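Avidin-related protein 2 (Gallus gallus, PDB 1WBI) binds biotin, as a homotetrameric chicken relative of avidin, each subunit being a beta barrel that holds the vitamin at one end. Local coordinates at residues 11-16 with 21-26; 78-83 with 119-124. All blocks are in the same frame, centred on the assembly; numbering follows the deposited sequence. Where two conformers were deposited one is given.

Interaction 1: 11-16 with 21-26; sequences GEWDND and MTIGAV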
loop_
_atom_site.group_PDB
_atom_site.type_symbol
_atom_site.label_atom_id
_atom_site.label_comp_id
_atom_site.label_asym_id
_atom_site.label_seq_id
_atom_site.Cartn_x
_atom_site.Cartn_y
_atom_site.Cartn_z
ATOM N N GLY A 11 19.485 -19.040 -2.496
ATOM C CA GLY A 11 20.184 -18.921 -1.225
ATOM C C GLY A 11 19.321 -18.575 -0.034
ATOM O O GLY A 11 18.096 -18.707 -0.120
ATOM N N GLU A 12 19.947 -18.133 1.053
ATOM C CA GLU A 12 19.317 -17.963 2.330
ATOM C C GLU A 12 19.360 -16.497 2.722
ATOM O O GLU A 12 20.414 -15.846 2.645
ATOM C CB GLU A 12 20.029 -18.821 3.401
ATOM C CG GLU A 12 19.796 -20.329 3.278
ATOM C CD GLU A 12 20.358 -20.910 2.002
ATOM O OE1 GLU A 12 21.596 -20.811 1.801
ATOM O OE2 GLU A 12 19.585 -21.432 1.201
ATOM N N TRP A 13 18.221 -15.998 3.202
ATOM C CA TRP A 13 18.007 -14.575 3.459
ATOM C C TRP A 13 17.302 -14.376 4.810
ATOM O O TRP A 13 16.381 -15.125 5.113
ATOM C CB TRP A 13 17.120 -13.969 2.343
ATOM C CG TRP A 13 17.653 -14.106 0.960
ATOM C CD1 TRP A 13 17.452 -15.146 0.086
ATOM C CD2 TRP A 13 18.464 -13.158 0.263
ATOM N NE1 TRP A 13 18.117 -14.913 -1.080
ATOM C CE2 TRP A 13 18.741 -13.692 -1.003
ATOM C CE3 TRP A 13 18.997 -11.921 0.598
ATOM C CZ2 TRP A 13 19.529 -13.001 -1.963
ATOM C CZ3 TRP A 13 19.774 -11.226 -0.339
ATOM C CH2 TRP A 13 20.039 -11.782 -1.601
ATOM N N ASP A 14 17.728 -13.368 5.568
ATOM C CA ASP A 14 17.119 -12.922 6.796
ATOM C C ASP A 14 16.341 -11.654 6.495
ATOM O O ASP A 14 16.786 -10.894 5.656
ATOM C CB ASP A 14 18.228 -12.441 7.810
ATOM C CG ASP A 14 19.090 -13.565 8.370
ATOM O OD1 ASP A 14 18.525 -14.542 8.882
ATOM O OD2 ASP A 14 20.332 -13.456 8.264
ATOM N N ASN A 15 15.256 -11.342 7.198
ATOM C CA ASN A 15 14.710 -9.983 7.147
ATOM C C ASN A 15 14.623 -9.306 8.473
ATOM O O ASN A 15 14.950 -9.928 9.530
ATOM C CB ASN A 15 13.376 -9.908 6.357
ATOM C CG ASN A 15 12.150 -10.409 7.123
ATOM O OD1 ASN A 15 12.141 -10.536 8.353
ATOM N ND2 ASN A 15 11.096 -10.687 6.373
ATOM N N ASP A 16 14.192 -8.044 8.438
ATOM C CA ASP A 16 14.199 -7.186 9.627
ATOM C C ASP A 16 13.114 -7.521 10.658
ATOM O O ASP A 16 13.087 -6.891 11.716
ATOM C CB ASP A 16 14.073 -5.729 9.209
ATOM C CG ASP A 16 12.832 -5.489 8.380
ATOM O OD1 ASP A 16 12.750 -6.058 7.254
ATOM O OD2 ASP A 16 11.951 -4.754 8.864
ATOM N N MET A 21 14.064 -16.897 4.675
ATOM C CA MET A 21 13.650 -17.697 3.537
ATOM C C MET A 21 14.840 -18.347 2.875
ATOM O O MET A 21 15.940 -17.810 2.920
ATOM C CB MET A 21 12.860 -16.892 2.521
ATOM C CG MET A 21 13.622 -15.719 1.922
ATOM S SD MET A 21 12.524 -14.789 0.773
ATOM C CE MET A 21 13.728 -13.624 0.163
ATOM N N THR A 22 14.615 -19.487 2.260
ATOM C CA THR A 22 15.621 -20.191 1.479
ATOM C C THR A 22 15.024 -20.448 0.104
ATOM O O THR A 22 13.897 -20.926 -0.026
ATOM C CB THR A 22 16.101 -21.459 2.233
ATOM O OG1 THR A 22 17.040 -22.142 1.432
ATOM C CG2 THR A 22 14.980 -22.387 2.544
ATOM N N ILE A 23 15.750 -20.063 -0.923
ATOM C CA ILE A 23 15.265 -20.119 -2.279
ATOM C C ILE A 23 16.168 -21.046 -3.084
ATOM O O ILE A 23 17.394 -21.002 -2.954
ATOM C CB ILE A 23 15.249 -18.696 -2.859
ATOM C CG1 ILE A 23 14.150 -17.880 -2.147
ATOM C CG2 ILE A 23 15.067 -18.720 -4.353
ATOM C CD1 ILE A 23 14.142 -16.440 -2.443
ATOM N N GLY A 24 15.576 -21.856 -3.952
ATOM C CA GLY A 24 16.353 -22.816 -4.727
ATOM C C GLY A 24 16.848 -22.209 -6.019
ATOM O O GLY A 24 16.982 -20.999 -6.140
ATOM N N ALA A 25 17.144 -23.059 -7.000
ATOM C CA ALA A 25 17.720 -22.606 -8.248
ATOM C C ALA A 25 16.720 -21.748 -8.997
ATOM O O ALA A 25 15.540 -22.024 -8.982
ATOM C CB ALA A 25 18.102 -23.822 -9.122
ATOM N N VAL A 26 17.207 -20.708 -9.656
ATOM C CA VAL A 26 16.365 -19.827 -10.459
ATOM C C VAL A 26 16.481 -20.328 -11.891
ATOM O O VAL A 26 17.598 -20.451 -12.412
ATOM C CB VAL A 26 16.852 -18.390 -10.380
ATOM C CG1 VAL A 26 16.021 -17.477 -11.256
ATOM C CG2 VAL A 26 16.856 -17.878 -8.898
HETATM O O HOH W 1 19.294 -22.558 -1.852
#
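Two hydrogen-bonded pairs, Gly-11 with Ile-23 and Trp-13 with Met-21, stitch 11-15 to 21-23 through four backbone bonds of much the same length. Gly-11 N reaches Ile-23 O at 2.9 Å, and Trp-13 N bonds to Met-21 O. The non-hydrogen-bonded pair Glu-12 and Thr-22 falls between them, its CA atoms 4.4 Å apart, and here CA-H...O contacts supplement the stronger bonds, Thr-22 CA to Gly-11 O among them.

The polar side-chain contact belongs to this middle pair. Glu-12 and Thr-22 run side by side in the same direction, and Thr-22 OG1 donates to the anti lone pair of Glu-12 OE2 over 2.7 Å. The bend at chi2 (64°) folds the carboxylate back along its own strand to reach that hydroxyl. A water spans Glu-12 OE2 and Ile-23 O, giving this carboxylate oxygen a second donor.

Apolar contacts gather on the other face. Met-21 CG packs on Trp-13 CB at 3.9 Å, while its methyl CE approaches CG and CD1 of the indole obliquely; Ile-23 CD1 lies farther off. Trp-13 NE1 is bound by Leu-9 O, which helps fix the ring's rotation. Leu-94 and Phe-121 also pack on Met-21 from this side, the inward face of the first beta hairpin of the avidin barrel.

Interaction 2: 78-83 with 119-124; sequences SVFVGQ and NDFTRQ. With BTN (biotin), chain I.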
loop_
_atom_site.group_PDB
_atom_site.type_symbol
_atom_site.label_atom_id
_atom_site.label_comp_id
_atom_site.label_asym_id
_atom_site.label_seq_id
_atom_site.Cartn_x
_atom_site.Cartn_y
_atom_site.Cartn_z
ATOM N N SER A 78 0.503 -13.983 1.341
ATOM C CA SER A 78 1.271 -12.732 1.222
ATOM C C SER A 78 1.999 -12.671 -0.112
ATOM O O SER A 78 2.347 -13.686 -0.660
ATOM C CB SER A 78 2.296 -12.592 2.330
ATOM O OG SER A 78 1.633 -12.421 3.590
ATOM N N VAL A 79 2.214 -11.447 -0.614
ATOM C CA VAL A 79 3.091 -11.217 -1.755
ATOM C C VAL A 79 4.097 -10.139 -1.418
ATOM O O VAL A 79 3.816 -9.196 -0.626
ATOM C CB VAL A 79 2.326 -10.796 -3.016
ATOM C CG1 VAL A 79 1.373 -11.913 -3.537
ATOM C CG2 VAL A 79 1.484 -9.548 -2.748
ATOM N N PHE A 80 5.308 -10.335 -1.935
ATOM C CA PHE A 80 6.434 -9.423 -1.768
ATOM C C PHE A 80 6.915 -8.976 -3.127
ATOM O O PHE A 80 7.039 -9.788 -4.047
ATOM C CB PHE A 80 7.593 -10.159 -1.053
ATOM C CG PHE A 80 7.337 -10.555 0.393
ATOM C CD1 PHE A 80 7.893 -9.835 1.404
ATOM C CD2 PHE A 80 6.503 -11.616 0.712
ATOM C CE1 PHE A 80 7.673 -10.217 2.753
ATOM C CE2 PHE A 80 6.276 -11.961 2.067
ATOM C CZ PHE A 80 6.831 -11.244 3.027
ATOM N N VAL A 81 7.273 -7.700 -3.263
ATOM C CA VAL A 81 7.882 -7.212 -4.524
ATOM C C VAL A 81 9.002 -6.280 -4.178
ATOM O O VAL A 81 8.943 -5.549 -3.186
ATOM C CB VAL A 81 6.840 -6.518 -5.406
ATOM C CG1 VAL A 81 6.485 -5.132 -4.921
ATOM C CG2 VAL A 81 7.274 -6.496 -6.847
ATOM N N GLY A 82 10.076 -6.278 -4.950
ATOM C CA GLY A 82 11.179 -5.441 -4.599
ATOM C C GLY A 82 12.298 -5.452 -5.591
ATOM O O GLY A 82 12.108 -5.856 -6.750
ATOM N N GLN A 83 13.409 -4.845 -5.183
ATOM C CA GLN A 83 14.629 -4.793 -5.976
ATOM C C GLN A 83 15.802 -5.213 -5.122
ATOM O O GLN A 83 15.892 -4.877 -3.944
ATOM C CB GLN A 83 14.796 -3.375 -6.569
ATOM C CG GLN A 83 15.924 -3.246 -7.618
ATOM C CD GLN A 83 15.955 -1.886 -8.293
ATOM O OE1 GLN A 83 15.135 -1.011 -8.024
ATOM N NE2 GLN A 83 16.951 -1.675 -9.158
ATOM N N ASN A 119 9.872 -4.818 4.050
ATOM C CA ASN A 119 10.905 -5.641 4.653
ATOM C C ASN A 119 12.179 -5.474 3.871
ATOM O O ASN A 119 12.167 -5.463 2.629
ATOM C CB ASN A 119 10.567 -7.122 4.653
ATOM C CG ASN A 119 9.715 -7.585 5.830
ATOM O OD1 ASN A 119 8.731 -8.225 5.607
ATOM N ND2 ASN A 119 10.183 -7.393 7.076
ATOM N N ASP A 120 13.286 -5.400 4.570
ATOM C CA ASP A 120 14.607 -5.471 3.942
ATOM C C ASP A 120 15.214 -6.840 4.249
ATOM O O ASP A 120 15.181 -7.300 5.421
ATOM C CB ASP A 120 15.532 -4.421 4.494
ATOM C CG ASP A 120 15.111 -2.993 4.117
ATOM O OD1 ASP A 120 14.215 -2.779 3.303
ATOM O OD2 ASP A 120 15.803 -2.085 4.601
ATOM N N PHE A 121 15.750 -7.506 3.242
ATOM C CA PHE A 121 16.397 -8.811 3.406
ATOM C C PHE A 121 17.879 -8.691 3.111
ATOM O O PHE A 121 18.276 -7.968 2.181
ATOM C CB PHE A 121 15.843 -9.863 2.458
ATOM C CG PHE A 121 14.370 -10.226 2.659
ATOM C CD1 PHE A 121 14.019 -11.444 3.222
ATOM C CD2 PHE A 121 13.357 -9.368 2.258
ATOM C CE1 PHE A 121 12.695 -11.821 3.340
ATOM C CE2 PHE A 121 12.053 -9.714 2.386
ATOM C CZ PHE A 121 11.694 -10.953 2.942
ATOM N N THR A 122 18.674 -9.450 3.847
ATOM C CA THR A 122 20.118 -9.591 3.591
ATOM C C THR A 122 20.451 -11.069 3.565
ATOM O O THR A 122 19.716 -11.912 4.112
ATOM C CB THR A 122 20.958 -8.891 4.650
ATOM O OG1 THR A 122 20.513 -9.305 5.941
ATOM C CG2 THR A 122 20.820 -7.367 4.528
ATOM N N ARG A 123 21.571 -11.403 2.939
ATOM C CA ARG A 123 21.952 -12.801 2.748
ATOM C C ARG A 123 22.466 -13.286 4.085
ATOM O O ARG A 123 23.136 -12.554 4.811
ATOM C CB ARG A 123 23.003 -12.942 1.629
ATOM C CG ARG A 123 23.069 -14.323 1.049
ATOM C CD ARG A 123 24.039 -14.432 -0.052
ATOM N NE ARG A 123 23.560 -13.936 -1.348
ATOM C CZ ARG A 123 22.740 -14.603 -2.147
ATOM N NH1 ARG A 123 22.207 -15.767 -1.789
ATOM N NH2 ARG A 123 22.456 -14.108 -3.324
ATOM N N GLN A 124 22.113 -14.511 4.447
ATOM C CA GLN A 124 22.601 -15.052 5.698
ATOM C C GLN A 124 24.111 -15.206 5.621
ATOM O O GLN A 124 24.679 -15.509 4.568
ATOM C CB GLN A 124 21.956 -16.383 6.015
ATOM C CG GLN A 124 20.487 -16.300 6.333
ATOM C CD GLN A 124 20.024 -17.535 7.124
ATOM O OE1 GLN A 124 20.634 -18.588 7.020
ATOM N NE2 GLN A 124 19.005 -17.381 7.930
HETATM C C11 BTN I . -0.337 -15.239 9.058
HETATM O O11 BTN I . -1.417 -15.907 9.039
HETATM O O12 BTN I . -0.226 -14.289 9.882
HETATM C C10 BTN I . 0.724 -15.637 8.085
HETATM C C9 BTN I . 2.067 -15.000 8.342
HETATM C C8 BTN I . 2.160 -13.552 7.814
HETATM C C7 BTN I . 3.581 -13.015 8.026
HETATM C C2 BTN I . 3.859 -11.597 7.435
HETATM S S1 BTN I . 4.056 -11.566 5.702
HETATM C C6 BTN I . 4.621 -9.859 5.814
HETATM C C5 BTN I . 5.494 -9.792 7.058
HETATM N N1 BTN I . 6.855 -10.103 6.745
HETATM C C3 BTN I . 7.211 -11.217 7.387
HETATM O O3 BTN I . 8.436 -11.740 7.290
HETATM N N2 BTN I . 6.238 -11.743 8.056
HETATM C C4 BTN I . 5.077 -10.900 8.023
#
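An amide oxygen that binds the ligand also lies at the edge of an aromatic ring: Asn-119 OD1 sits in the plane of the Phe-80 ring, 3.6 Å from CE1. The two strands that meet here, 77-86 and 114-123, are not neighbours in the eight-stranded avidin barrel; strand 92-101 runs between them. Their backbones therefore stay well apart, with the CA atoms of Phe-80 and Asn-119 separated by 8.7 Å, and the contact is made by side chains reaching across the buried interior.

Phe-80 CG lies anti to its carbonyl carbon (chi1 -67°), which carries the ring inward, where it crosses the Asn-119 side chain obliquely. The phenyl and amide planes are 21° apart, and the oxygen approaches the rim rather than a face. From the next inward position, Phe-121 presents CZ to Phe-80 CE1 at 4.1 Å; seen from Phe-121, that carbon lies at its ring edge. Phe-67, on the adjoining strand 64-70, meets the Phe-80 ring.

Biotin completes the cluster. Its N1 donates to Asn-119 OD1 over 2.9 Å with an angle of 158° at the hydrogen, while in the conformer given Asp-16 OD1 takes a bond from Asn-119 ND2, which would help hold OD1 toward the ligand. An alanine in place of Phe-80 would probably open a gap beside BTN S1 and C6 and leave the Asn-119 amide and Phe-121 CZ without their neighbour. Beside the sulfur, Ser-78 OG, itself bonded to Trp-71 NE1, approaches BTN S1 to 3.3 Å, while Phe-80 CZ lies 3.8 Å from BTN C6.

Overall arrangement
From the N terminus the chain closes its first short loop at interaction 1, where only four residues join strand 11-15 to strand 20-23. It then winds through the middle strands of the barrel before interaction 2 joins 78-83 to 119-124, enclosing 35 residues. The two contacts thus follow in series, neither nested nor crossed. In space they adjoin, their centres about 9 Å apart, because the last strand, 114-123, returns alongside the first and closes the barrel. Glu-12 O and Gln-124 N, 2.8 Å apart, probably form one hydrogen bond of that seam. Biotin lies at interaction 2 and also reaches the segment 11-16, where Asn-15 ND2 bonds to its O3.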